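Local structure of diaminopimelate decarboxylase (Psychromonas ingrahamii, 4XG1) at residues B[64-69]-B[90-95]; B[110-115]-B[132-137]; B[151-156]-B[216-221]; B[286-291]-B[368-373]; B[387-392]-B[402-407]. The protein probably catalyses the decarboxylation of meso-2,6-diaminopimelate to L-lysine, the final step of lysine biosynthesis, as a pyridoxal-phosphate-dependent homodimer. One frame throughout, in Å; residues are numbered along the deposited sequence.

Interaction 1: B[64-69]-B[90-95]; sequences SNLAVL and VIQAGG
Leu69 reaches across to both Ala93 and Val90, and its side chain can be followed outward atom by atom. CB meets the methyl of Ala93, CB to CB at 3.6 Å. At the branch point, CG stands anti to the carbonyl carbon (chi1 -71°), and CD1 is carried from there to Val90, 4.0 Å from its CG2, the two side chains crossing at about a right angle. The same CD1 lies equally near the backbone N of Val90, so CD1 is the branch that does the touching. Phe79 of strand 78-81 touches both Leu69 and Val90. This is the outer helical layer of the TIM barrel: the first turn of helix 66-74 rests against the last turn of helix 84-92. Both helix ends carry recognisable signals. Asn65 is the N-cap, its OD1 accepting from Ala67 N at 2.9 Å, with the donor above the carbonyl plane, and more weakly from Val68 N. Across the contact, helix 84-92 closes in a Schellman motif, in which Gly94, at positive phi, and Gly95 send their amides back to Ile91 O and Val90 O. The methyl of Ala93 also meets the backbone, its CB 3.5 Å from Leu66 O. Nearer the surface, Leu66 CD1 lies over the aliphatic stem of Gln92, 4.0 Å from CG. The second subunit comes in here: its Glu416 accepts from Leu66 N, and its Trp413 packs on Gln92.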
# COMPACT_ATOMS: atom_id res chain seq x y z
N SER B 64 -5.04 4.79 12.39
CA SER B 64 -5.32 3.84 13.43
C SER B 64 -4.28 3.88 14.54
O SER B 64 -4.25 3.01 15.42
CB SER B 64 -5.35 2.43 12.81
OG SER B 64 -5.99 2.47 11.56
N ASN B 65 -3.45 4.91 14.52
CA ASN B 65 -2.44 5.01 15.54
C ASN B 65 -3.03 5.01 16.96
O ASN B 65 -4.02 5.67 17.19
CB ASN B 65 -1.64 6.26 15.32
CG ASN B 65 -0.56 6.43 16.37
OD1 ASN B 65 -0.80 7.02 17.43
ND2 ASN B 65 0.61 5.88 16.12
N LEU B 66 -2.40 4.29 17.89
CA LEU B 66 -2.93 4.14 19.23
C LEU B 66 -3.15 5.50 19.98
O LEU B 66 -4.12 5.67 20.65
CB LEU B 66 -2.04 3.27 20.08
CG LEU B 66 -1.87 1.82 19.67
CD1 LEU B 66 -1.08 1.10 20.76
CD2 LEU B 66 -3.15 1.13 19.45
N ALA B 67 -2.24 6.42 19.83
CA ALA B 67 -2.34 7.69 20.49
C ALA B 67 -3.50 8.43 19.91
O ALA B 67 -4.22 9.09 20.63
CB ALA B 67 -1.06 8.52 20.32
N VAL B 68 -3.67 8.36 18.60
CA VAL B 68 -4.76 9.04 17.94
C VAL B 68 -6.07 8.47 18.42
O VAL B 68 -7.01 9.19 18.69
CB VAL B 68 -4.64 8.88 16.43
CG1 VAL B 68 -5.92 9.35 15.72
CG2 VAL B 68 -3.46 9.70 15.94
N LEU B 69 -6.15 7.17 18.51
CA LEU B 69 -7.38 6.54 18.90
C LEU B 69 -7.68 6.97 20.31
O LEU B 69 -8.83 7.16 20.69
CB LEU B 69 -7.27 5.02 18.83
CG LEU B 69 -7.19 4.48 17.41
CD1 LEU B 69 -7.24 2.96 17.40
CD2 LEU B 69 -8.30 5.07 16.52
N VAL B 90 -8.42 -0.46 19.01
CA VAL B 90 -9.31 0.39 19.79
C VAL B 90 -9.36 0.02 21.28
O VAL B 90 -9.34 0.88 22.14
CB VAL B 90 -10.72 0.36 19.22
CG1 VAL B 90 -11.71 0.93 20.24
CG2 VAL B 90 -10.77 1.19 17.95
N ILE B 91 -9.42 -1.26 21.58
CA ILE B 91 -9.37 -1.69 22.95
C ILE B 91 -8.06 -1.32 23.58
O ILE B 91 -8.02 -0.78 24.69
CB ILE B 91 -9.56 -3.19 23.08
CG1 ILE B 91 -11.03 -3.55 22.77
CG2 ILE B 91 -9.22 -3.64 24.49
CD1 ILE B 91 -11.25 -5.02 22.46
N GLN B 92 -6.98 -1.59 22.86
CA GLN B 92 -5.67 -1.25 23.35
C GLN B 92 -5.61 0.22 23.74
O GLN B 92 -5.02 0.56 24.73
CB GLN B 92 -4.61 -1.58 22.28
CG GLN B 92 -3.22 -1.63 22.84
CD GLN B 92 -3.02 -2.70 23.87
OE1 GLN B 92 -2.52 -2.43 24.97
NE2 GLN B 92 -3.42 -3.92 23.55
N ALA B 93 -6.17 1.09 22.91
CA ALA B 93 -6.10 2.53 23.13
C ALA B 93 -7.07 3.02 24.20
O ALA B 93 -7.12 4.21 24.48
CB ALA B 93 -6.35 3.27 21.84
N GLY B 94 -7.83 2.09 24.78
CA GLY B 94 -8.77 2.43 25.82
C GLY B 94 -10.13 2.88 25.34
O GLY B 94 -10.86 3.56 26.07
N GLY B 95 -10.48 2.50 24.11
CA GLY B 95 -11.77 2.83 23.56
C GLY B 95 -12.84 1.91 24.09
O GLY B 95 -12.58 0.75 24.44

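Interaction 2: B[110-115]-B[132-137]; sequences IEISAA and YRINSV
In the outer helical layer of the TIM barrel, helices 109-117 and 128-140, joined in the chain through strand 122-125, meet where Ile112 faces Arg133, Ile134 and Val137. The axes of the short segments pass 9.7 Å apart and cross at -53°. Ile112 uses both of its branches. Its tip, CD1, sits against the straight aliphatic part of Arg133, 3.7 Å from CD, and the two side chains cross at about a right angle. The same CD1 touches Ile134 CG1 at 4.0 Å. The shorter branch, CG2, lies anti to the backbone N and turns to Val137, whose CG1 is 4.0 Å away. Val137 CG1 in turn settles on the backbone of Ser113, the residue after Ile112, 3.8 Å from its N. Phe123 of strand 122-125 touches both Ile112 and Ile134, tying the helix pair to the barrel wall. The polar ends find partners outside the two segments: Ser113 OG bonds to Gln117, while Arg133 NH1 is held by Lys107 O and by a salt bridge to Glu291 of the second subunit. Only carbon surface of Arg133 is therefore spent on Ile112, and the cohesion of the helix pair here rests on apolar fit rather than directional bonds.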
# COMPACT_ATOMS: atom_id res chain seq x y z
N ILE B 110 -13.90 -15.70 12.93
CA ILE B 110 -12.98 -15.32 13.99
C ILE B 110 -13.16 -13.86 14.42
O ILE B 110 -13.21 -13.57 15.62
CB ILE B 110 -11.52 -15.59 13.59
CG1 ILE B 110 -11.29 -17.11 13.52
CG2 ILE B 110 -10.55 -14.96 14.60
CD1 ILE B 110 -9.90 -17.52 13.09
N GLU B 111 -13.28 -12.96 13.46
CA GLU B 111 -13.50 -11.56 13.77
C GLU B 111 -14.86 -11.38 14.41
O GLU B 111 -15.02 -10.57 15.29
CB GLU B 111 -13.40 -10.69 12.50
CG GLU B 111 -12.04 -10.73 11.82
CD GLU B 111 -11.96 -9.82 10.59
OE1 GLU B 111 -12.58 -10.17 9.56
OE2 GLU B 111 -11.25 -8.79 10.65
N ILE B 112 -15.86 -12.07 13.91
CA ILE B 112 -17.22 -11.88 14.44
C ILE B 112 -17.33 -12.37 15.88
O ILE B 112 -17.90 -11.70 16.74
CB ILE B 112 -18.25 -12.60 13.59
CG1 ILE B 112 -18.37 -11.94 12.21
CG2 ILE B 112 -19.60 -12.55 14.27
CD1 ILE B 112 -18.78 -12.91 11.12
N SER B 113 -16.75 -13.54 16.13
CA SER B 113 -16.58 -14.03 17.48
C SER B 113 -15.88 -13.05 18.41
O SER B 113 -16.33 -12.78 19.52
CB SER B 113 -15.81 -15.32 17.43
OG SER B 113 -15.78 -15.87 18.73
N ALA B 114 -14.77 -12.48 17.96
CA ALA B 114 -14.04 -11.59 18.84
C ALA B 114 -14.86 -10.37 19.17
O ALA B 114 -14.83 -9.86 20.31
CB ALA B 114 -12.71 -11.18 18.23
N ALA B 115 -15.59 -9.89 18.18
CA ALA B 115 -16.36 -8.66 18.35
C ALA B 115 -17.58 -8.92 19.25
O ALA B 115 -17.97 -8.07 20.06
CB ALA B 115 -16.81 -8.16 17.00
N TYR B 132 -26.11 -14.99 7.78
CA TYR B 132 -26.11 -16.38 8.23
C TYR B 132 -24.88 -16.67 9.03
O TYR B 132 -24.93 -17.42 10.00
CB TYR B 132 -26.26 -17.36 7.03
CG TYR B 132 -27.63 -17.26 6.36
CD1 TYR B 132 -28.81 -17.54 7.08
CD2 TYR B 132 -27.77 -16.87 5.02
CE1 TYR B 132 -30.06 -17.43 6.49
CE2 TYR B 132 -29.02 -16.75 4.42
CZ TYR B 132 -30.16 -17.03 5.17
OH TYR B 132 -31.40 -16.94 4.59
N ARG B 133 -23.75 -16.11 8.62
CA ARG B 133 -22.50 -16.37 9.29
C ARG B 133 -22.55 -15.80 10.70
O ARG B 133 -22.14 -16.44 11.65
CB ARG B 133 -21.34 -15.78 8.51
CG ARG B 133 -20.03 -15.95 9.25
CD ARG B 133 -18.83 -15.48 8.45
NE ARG B 133 -18.50 -16.39 7.39
CZ ARG B 133 -17.46 -16.26 6.58
NH1 ARG B 133 -16.66 -15.23 6.71
NH2 ARG B 133 -17.23 -17.15 5.66
N ILE B 134 -23.07 -14.60 10.82
CA ILE B 134 -23.09 -13.96 12.10
C ILE B 134 -23.99 -14.75 13.01
O ILE B 134 -23.59 -15.14 14.11
CB ILE B 134 -23.59 -12.51 12.01
CG1 ILE B 134 -22.55 -11.67 11.28
CG2 ILE B 134 -23.84 -11.93 13.40
CD1 ILE B 134 -22.94 -10.22 11.07
N ASN B 135 -25.21 -14.99 12.54
CA ASN B 135 -26.19 -15.74 13.30
C ASN B 135 -25.62 -17.07 13.74
O ASN B 135 -25.83 -17.50 14.88
CB ASN B 135 -27.43 -15.97 12.46
CG ASN B 135 -28.53 -16.68 13.23
OD1 ASN B 135 -29.19 -16.10 14.09
ND2 ASN B 135 -28.72 -17.96 12.92
N SER B 136 -24.90 -17.71 12.82
CA SER B 136 -24.28 -18.99 13.11
C SER B 136 -23.24 -18.92 14.23
O SER B 136 -23.18 -19.79 15.11
CB SER B 136 -23.64 -19.51 11.84
OG SER B 136 -22.90 -20.68 12.08
N VAL B 137 -22.44 -17.86 14.25
CA VAL B 137 -21.43 -17.67 15.30
C VAL B 137 -22.06 -17.22 16.63
O VAL B 137 -21.64 -17.65 17.70
CB VAL B 137 -20.34 -16.65 14.84
CG1 VAL B 137 -19.53 -16.11 16.01
CG2 VAL B 137 -19.44 -17.29 13.80

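Interaction 3: B[151-156]-B[216-221]; sequences INPNID and DKLLIL
Lys217 grips Asn154 twice through its ammonium group, and Ile151 packs against Leu218 and Leu221, joining the end of barrel strand 145-152 to helix 209-227 on the outside of the TIM barrel. NZ donates to Asn154 OD1 at 2.8 Å from above the amide carbonyl plane, and to the backbone Asn154 O at 3.0 Å, tilted 21° from the plane of that backbone carbonyl. To span the gap the lysine chain bends at chi2 (-111°), and its CD passes 3.4 Å from Asn154 OD1. With an alanine in place of Lys217, both oxygens of Asn154 would lose this donor, and the turn they belong to would probably be held less firmly against the helix. Pro153 continues the contact, its CB 4.1 Å from Lys217 CB. Leu221 CD2 meets Ile151 CG1 at 4.0 Å, and Leu218 slides past Ile151 in the opposite direction, its CD2 3.7 Å from CG2. Farther out, Ile151 is backbone-bonded to Asp198 of strand 192-198, and Asn152 to Ile174 and Ile176. Asn154 is the centre of an inverse gamma turn, closed by a weak bond from Ile155 N to Pro153 O, and just beyond it Glu213 OE2 accepts from Asp156 N.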
# COMPACT_ATOMS: atom_id res chain seq x y z
N ILE B 151 -27.34 -0.26 3.56
CA ILE B 151 -28.28 -0.09 2.51
C ILE B 151 -27.75 0.91 1.52
O ILE B 151 -27.10 1.88 1.87
CB ILE B 151 -29.60 0.49 3.07
CG1 ILE B 151 -30.25 -0.50 4.01
CG2 ILE B 151 -30.57 0.87 1.95
CD1 ILE B 151 -30.49 -1.85 3.38
N ASN B 152 -28.00 0.60 0.26
CA ASN B 152 -27.68 1.46 -0.83
C ASN B 152 -28.95 2.14 -1.30
O ASN B 152 -29.71 1.56 -2.09
CB ASN B 152 -27.02 0.68 -1.97
CG ASN B 152 -25.81 -0.12 -1.52
OD1 ASN B 152 -25.24 0.17 -0.49
ND2 ASN B 152 -25.43 -1.12 -2.30
N PRO B 153 -29.15 3.38 -0.86
CA PRO B 153 -30.27 4.11 -1.39
C PRO B 153 -30.21 4.37 -2.89
O PRO B 153 -29.14 4.37 -3.50
CB PRO B 153 -30.25 5.42 -0.63
CG PRO B 153 -28.98 5.47 0.14
CD PRO B 153 -28.16 4.27 -0.21
N ASN B 154 -31.36 4.70 -3.42
CA ASN B 154 -31.56 4.91 -4.81
C ASN B 154 -31.40 6.40 -4.91
O ASN B 154 -32.38 7.15 -5.02
CB ASN B 154 -32.98 4.49 -5.21
CG ASN B 154 -34.06 5.02 -4.25
OD1 ASN B 154 -34.72 6.00 -4.58
ND2 ASN B 154 -34.25 4.38 -3.06
N ILE B 155 -30.16 6.85 -4.82
CA ILE B 155 -29.82 8.23 -5.09
C ILE B 155 -30.11 8.51 -6.58
O ILE B 155 -29.85 7.66 -7.45
CB ILE B 155 -28.35 8.48 -4.74
CG1 ILE B 155 -28.13 8.27 -3.22
CG2 ILE B 155 -27.84 9.84 -5.25
CD1 ILE B 155 -29.16 8.88 -2.27
N ASP B 156 -30.67 9.68 -6.87
CA ASP B 156 -30.92 10.15 -8.22
C ASP B 156 -29.64 10.41 -9.04
O ASP B 156 -28.82 11.32 -8.74
CB ASP B 156 -31.78 11.39 -8.14
CG ASP B 156 -32.07 12.01 -9.48
OD1 ASP B 156 -32.46 11.27 -10.43
OD2 ASP B 156 -31.90 13.24 -9.59
N ASP B 216 -33.19 10.97 3.56
CA ASP B 216 -34.60 10.89 3.14
C ASP B 216 -35.01 9.46 2.83
O ASP B 216 -35.98 8.96 3.39
CB ASP B 216 -34.86 11.79 1.93
CG ASP B 216 -34.79 13.29 2.29
OD1 ASP B 216 -34.75 13.62 3.51
OD2 ASP B 216 -34.77 14.15 1.37
N LYS B 217 -34.29 8.78 1.96
CA LYS B 217 -34.73 7.46 1.50
C LYS B 217 -34.59 6.42 2.54
O LYS B 217 -35.27 5.40 2.49
CB LYS B 217 -33.93 7.02 0.30
CG LYS B 217 -33.80 8.22 -0.64
CD LYS B 217 -34.61 7.98 -1.88
CE LYS B 217 -34.13 8.97 -2.89
NZ LYS B 217 -34.79 8.75 -4.19
N LEU B 218 -33.68 6.64 3.47
CA LEU B 218 -33.53 5.72 4.58
C LEU B 218 -34.63 5.92 5.66
O LEU B 218 -35.09 4.94 6.26
CB LEU B 218 -32.13 5.82 5.21
CG LEU B 218 -30.96 5.45 4.30
CD1 LEU B 218 -29.63 5.79 4.96
CD2 LEU B 218 -30.96 4.00 3.87
N LEU B 219 -35.06 7.17 5.86
CA LEU B 219 -36.20 7.45 6.76
C LEU B 219 -37.47 6.82 6.24
O LEU B 219 -38.15 6.09 6.95
CB LEU B 219 -36.40 8.93 6.94
CG LEU B 219 -35.24 9.64 7.64
CD1 LEU B 219 -35.45 11.13 7.72
CD2 LEU B 219 -35.03 9.06 9.03
N ILE B 220 -37.75 7.03 4.96
CA ILE B 220 -38.83 6.32 4.28
C ILE B 220 -38.74 4.85 4.58
O ILE B 220 -39.76 4.21 4.93
CB ILE B 220 -38.77 6.55 2.75
CG1 ILE B 220 -39.23 7.96 2.42
CG2 ILE B 220 -39.60 5.53 1.98
CD1 ILE B 220 -38.76 8.44 1.06
N LEU B 221 -37.55 4.27 4.41
CA LEU B 221 -37.38 2.83 4.65
C LEU B 221 -37.63 2.45 6.11
O LEU B 221 -38.14 1.36 6.39
CB LEU B 221 -35.97 2.36 4.26
CG LEU B 221 -35.54 0.96 4.73
CD1 LEU B 221 -36.42 -0.11 4.12
CD2 LEU B 221 -34.09 0.65 4.40

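Interaction 4: B[286-291]-B[368-373]; sequences LVTKVE and LVIRST
Peptide units are the flat groups that join Leu286 and Thr288 to Ile370 and Leu368, four N-H groups being given to four carbonyls. Leu286 N reaches Ile370 O in the carbonyl plane at 2.9 Å. The return bond, Ile370 N to Leu286 O, is 2.8 Å long and nearly straight, although its donor tilts 24° from the plane. At the next hydrogen-bonded pair, Thr288 with Leu368, both donors approach nearly along the C=O axis. Between the two lies the non-hydrogen-bonded pair of Val287 and Val369, where CA-H groups point at oxygens instead, Val287 CA being 3.4 Å from Leu368 O. The side chains divide between the two sheet faces. On one, Val287 CG2 and Val369 CG2 come to 4.3 Å, and Val287 goes on to touch Val19 and Val23 of helix 19-26. On the other lie Leu286, Thr288, Leu368 and Ile370. There Leu286 and Ile370 run side by side in the same direction, CD2 to CD1 at 3.9 Å. Thr288 CG2 lies 3.7 Å from Leu368 O, while the threonine hydroxyl, anti to the backbone N (chi1 180°), bonds to Asp305. Farther along, the side chains of Val290 and Leu368 cross, CG2 to CD1 at 4.0 Å. Backbone bonds run on from Val287 to Ala30 and from Val369 to Ile324, placing the pair in the interior of a mixed sheet. Such a beta domain, set beside a TIM barrel, is the architecture of the fold-type III pyridoxal-phosphate enzymes to which class-II decarboxylases belong.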
# COMPACT_ATOMS: atom_id res chain seq x y z
N LEU B 286 3.30 15.26 6.34
CA LEU B 286 4.44 14.40 6.17
C LEU B 286 5.63 15.23 5.76
O LEU B 286 5.60 15.93 4.74
CB LEU B 286 4.18 13.37 5.09
CG LEU B 286 5.35 12.46 4.67
CD1 LEU B 286 5.84 11.64 5.85
CD2 LEU B 286 4.95 11.53 3.54
N VAL B 287 6.69 15.16 6.56
CA VAL B 287 7.88 15.98 6.33
C VAL B 287 8.95 15.14 5.68
O VAL B 287 9.15 13.98 6.08
CB VAL B 287 8.45 16.50 7.65
CG1 VAL B 287 9.56 17.50 7.37
CG2 VAL B 287 7.36 17.12 8.49
N THR B 288 9.63 15.71 4.69
CA THR B 288 10.62 14.97 3.96
C THR B 288 11.77 15.89 3.58
O THR B 288 11.61 17.09 3.48
CB THR B 288 10.00 14.33 2.72
OG1 THR B 288 10.99 13.60 1.99
CG2 THR B 288 9.40 15.38 1.83
N LYS B 289 12.93 15.31 3.34
CA LYS B 289 14.13 16.06 3.05
C LYS B 289 14.48 15.90 1.57
O LYS B 289 14.40 14.79 1.01
CB LYS B 289 15.25 15.52 3.90
CG LYS B 289 16.63 16.16 3.67
CD LYS B 289 17.69 15.45 4.52
CE LYS B 289 18.96 15.21 3.71
NZ LYS B 289 19.61 13.92 4.07
N VAL B 290 14.86 17.00 0.93
CA VAL B 290 15.31 16.97 -0.46
C VAL B 290 16.71 16.39 -0.47
O VAL B 290 17.61 16.90 0.21
CB VAL B 290 15.35 18.40 -1.05
CG1 VAL B 290 15.87 18.37 -2.47
CG2 VAL B 290 13.98 19.04 -1.02
N GLU B 291 16.91 15.34 -1.24
CA GLU B 291 18.22 14.76 -1.36
C GLU B 291 18.93 15.40 -2.54
O GLU B 291 19.98 16.00 -2.38
CB GLU B 291 18.13 13.25 -1.56
CG GLU B 291 17.36 12.51 -0.46
CD GLU B 291 18.22 12.14 0.73
OE1 GLU B 291 19.34 12.69 0.91
OE2 GLU B 291 17.74 11.32 1.53
N LEU B 368 10.70 19.65 3.04
CA LEU B 368 9.36 19.96 2.52
C LEU B 368 8.29 19.28 3.34
O LEU B 368 8.52 18.28 3.97
CB LEU B 368 9.23 19.52 1.09
CG LEU B 368 10.14 20.21 0.10
CD1 LEU B 368 10.04 19.59 -1.27
CD2 LEU B 368 9.74 21.67 0.04
N VAL B 369 7.12 19.87 3.33
CA VAL B 369 6.00 19.43 4.14
C VAL B 369 4.89 19.12 3.14
O VAL B 369 4.55 19.97 2.32
CB VAL B 369 5.56 20.53 5.11
CG1 VAL B 369 4.19 20.26 5.68
CG2 VAL B 369 6.57 20.67 6.23
N ILE B 370 4.35 17.91 3.22
CA ILE B 370 3.24 17.49 2.38
C ILE B 370 2.04 17.58 3.27
O ILE B 370 1.99 16.92 4.32
CB ILE B 370 3.44 16.05 1.93
CG1 ILE B 370 4.78 15.97 1.23
CG2 ILE B 370 2.35 15.61 0.98
CD1 ILE B 370 5.34 14.59 1.20
N ARG B 371 1.09 18.40 2.86
CA ARG B 371 -0.06 18.63 3.70
C ARG B 371 -1.15 17.61 3.48
O ARG B 371 -1.19 16.94 2.46
CB ARG B 371 -0.58 20.03 3.48
CG ARG B 371 0.33 21.10 4.06
CD ARG B 371 -0.32 22.49 4.13
NE ARG B 371 -1.77 22.42 4.34
CZ ARG B 371 -2.40 22.35 5.52
NH1 ARG B 371 -1.72 22.32 6.67
NH2 ARG B 371 -3.74 22.26 5.53
N SER B 372 -2.03 17.49 4.46
CA SER B 372 -3.26 16.75 4.34
C SER B 372 -3.03 15.28 4.26
O SER B 372 -3.67 14.56 3.48
CB SER B 372 -4.05 17.20 3.10
OG SER B 372 -4.07 18.61 2.99
N THR B 373 -2.11 14.80 5.08
CA THR B 373 -1.70 13.42 5.02
C THR B 373 -2.05 12.69 6.31
O THR B 373 -1.56 11.60 6.57
CB THR B 373 -0.20 13.30 4.78
OG1 THR B 373 0.50 13.94 5.84
CG2 THR B 373 0.18 13.90 3.47

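Interaction 5: B[387-392]-B[402-407]; sequences RCRAAE and IVRERE
Glu392 and Arg404 form the hydrogen-bonded pair at the base of the hairpin of strands 391-396 and 399-404, where a classic beta bulge sets Val403 and Arg404 opposite Glu392. In the backbone, Glu392 N gives to Arg404 O at 2.8 Å, on a lone pair. Glu392 O accepts twice from the same face of its plane, from Val403 N at 2.9 Å and from Arg404 N. Past the strands, Glu407 N returns to Arg389 O. Charge dominates at Glu407. Its OE2 accepts a nearly straight hydrogen bond from Arg389 NE at 3.1 Å, part of a salt bridge, and lies near the guanidinium plane at its edge; NE meets OE2 from above the carboxylate plane, the flat groups being 74° apart. Arg404 NH2 adds a weak bond to OE2, while OE1 binds Arg389 N at 2.9 Å and Asn383 of its own chain. Losing the Glu407 carboxylate to an alanine would probably leave that amide without its acceptor and Arg389 and Arg404 close together (NE to NH2 4.2 Å) without the shared negative charge. The second subunit adds its Asn383 to Arg389 and its Glu416 to Arg404. By packing, Arg406, bonded through NH1 to Pro29 O, lays one guanidinium face over Ala391 N, and Arg404 CD passes 3.3 Å from OE1 of Glu392, whose OE2 binds Tyr33. One water bridges the segments, donating to Cys388 O at 2.7 Å and accepting from Arg406 NH1.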
# COMPACT_ATOMS: atom_id res chain seq x y z
N ARG B 387 12.12 -0.33 2.58
CA ARG B 387 12.23 0.93 3.29
C ARG B 387 11.49 0.78 4.60
O ARG B 387 10.44 0.16 4.65
CB ARG B 387 11.59 2.05 2.47
CG ARG B 387 12.37 2.34 1.22
CD ARG B 387 11.64 3.22 0.24
NE ARG B 387 11.10 4.42 0.87
CZ ARG B 387 11.78 5.50 1.19
NH1 ARG B 387 13.08 5.56 0.92
NH2 ARG B 387 11.17 6.50 1.81
N CYS B 388 12.04 1.32 5.66
CA CYS B 388 11.41 1.31 6.97
C CYS B 388 10.28 2.32 7.05
O CYS B 388 10.41 3.41 6.55
CB CYS B 388 12.45 1.67 8.03
SG CYS B 388 13.67 0.38 8.19
N ARG B 389 9.20 1.95 7.70
CA ARG B 389 8.12 2.86 7.87
C ARG B 389 8.52 4.04 8.75
O ARG B 389 9.30 3.90 9.71
CB ARG B 389 6.83 2.20 8.41
CG ARG B 389 6.04 1.61 7.27
CD ARG B 389 4.67 1.08 7.65
NE ARG B 389 4.76 -0.29 8.17
CZ ARG B 389 3.87 -1.25 7.97
NH1 ARG B 389 4.12 -2.41 8.50
NH2 ARG B 389 2.78 -1.08 7.24
N ALA B 390 7.95 5.18 8.40
CA ALA B 390 8.24 6.44 9.00
C ALA B 390 7.84 6.52 10.45
O ALA B 390 6.99 5.78 10.93
CB ALA B 390 7.47 7.53 8.25
N ALA B 391 8.50 7.42 11.14
CA ALA B 391 8.14 7.74 12.51
C ALA B 391 6.90 8.58 12.46
O ALA B 391 6.71 9.29 11.51
CB ALA B 391 9.26 8.48 13.21
N GLU B 392 6.08 8.48 13.48
CA GLU B 392 4.92 9.31 13.60
C GLU B 392 4.99 10.00 14.94
O GLU B 392 5.25 9.38 15.97
CB GLU B 392 3.64 8.47 13.52
CG GLU B 392 3.36 7.92 12.15
CD GLU B 392 2.26 6.90 12.15
OE1 GLU B 392 2.57 5.70 12.04
OE2 GLU B 392 1.07 7.27 12.26
N ILE B 402 6.65 10.84 20.40
CA ILE B 402 6.79 9.84 19.36
C ILE B 402 5.72 8.84 19.61
O ILE B 402 5.80 8.09 20.60
CB ILE B 402 8.16 9.16 19.37
CG1 ILE B 402 9.25 10.16 18.96
CG2 ILE B 402 8.16 8.01 18.38
CD1 ILE B 402 10.68 9.65 19.10
N VAL B 403 4.71 8.79 18.73
CA VAL B 403 3.59 7.87 18.88
C VAL B 403 3.71 6.65 17.97
O VAL B 403 2.97 5.69 18.09
CB VAL B 403 2.24 8.59 18.66
CG1 VAL B 403 1.99 9.57 19.80
CG2 VAL B 403 2.17 9.31 17.31
N ARG B 404 4.63 6.69 17.04
CA ARG B 404 5.10 5.46 16.41
C ARG B 404 6.55 5.55 16.00
O ARG B 404 6.95 6.40 15.20
CB ARG B 404 4.25 5.09 15.21
CG ARG B 404 4.78 3.87 14.49
CD ARG B 404 3.74 3.09 13.70
NE ARG B 404 4.42 1.99 13.02
CZ ARG B 404 4.05 0.70 13.03
NH1 ARG B 404 2.97 0.28 13.62
NH2 ARG B 404 4.75 -0.15 12.37
N GLU B 405 7.36 4.69 16.58
CA GLU B 405 8.78 4.69 16.31
C GLU B 405 9.04 4.28 14.87
O GLU B 405 8.38 3.34 14.33
CB GLU B 405 9.48 3.73 17.23
CG GLU B 405 9.50 4.18 18.68
CD GLU B 405 9.62 2.96 19.63
OE1 GLU B 405 10.03 1.83 19.19
OE2 GLU B 405 9.27 3.10 20.83
N ARG B 406 10.01 4.96 14.26
CA ARG B 406 10.53 4.53 12.98
C ARG B 406 10.87 3.01 13.08
O ARG B 406 11.48 2.55 14.05
CB ARG B 406 11.78 5.33 12.64
CG ARG B 406 12.24 5.10 11.22
CD ARG B 406 13.42 5.93 10.81
NE ARG B 406 13.19 7.32 11.17
CZ ARG B 406 12.46 8.16 10.47
NH1 ARG B 406 11.85 7.80 9.33
NH2 ARG B 406 12.37 9.40 10.87
N GLU B 407 10.50 2.24 12.07
CA GLU B 407 10.96 0.84 12.05
C GLU B 407 12.47 0.75 11.88
O GLU B 407 13.09 1.59 11.25
CB GLU B 407 10.30 0.08 10.92
CG GLU B 407 8.82 -0.03 11.10
CD GLU B 407 8.11 -0.61 9.91
OE1 GLU B 407 8.66 -0.65 8.77
OE2 GLU B 407 6.97 -1.08 10.14
O HOH W 1 12.13 5.20 7.49
O HOH W 2 7.01 3.08 12.04

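Interactions 1, 2 and 3 belong to the barrel that binds the cofactor, and interactions 4 and 5 to the adjoining beta domain. One place where the two parts meet is between interactions 1 and 5: Asn65 ND2 lies 3.1 Å from Val403 O, a probable hydrogen bond, and the contact centres are about 17 Å apart. Interactions 4 and 5 share one sheet, their centres about 15 Å apart, whereas interactions 3 and 4 lie about 41 Å apart. Interaction 2 is far from interaction 4 within a chain, yet their residues Arg133 and Glu291 pair across the dimer. A bound pyridoxal-lysine compound lies about 12 Å from the side chain of Leu69, and one lies about 10 Å from that of Thr373.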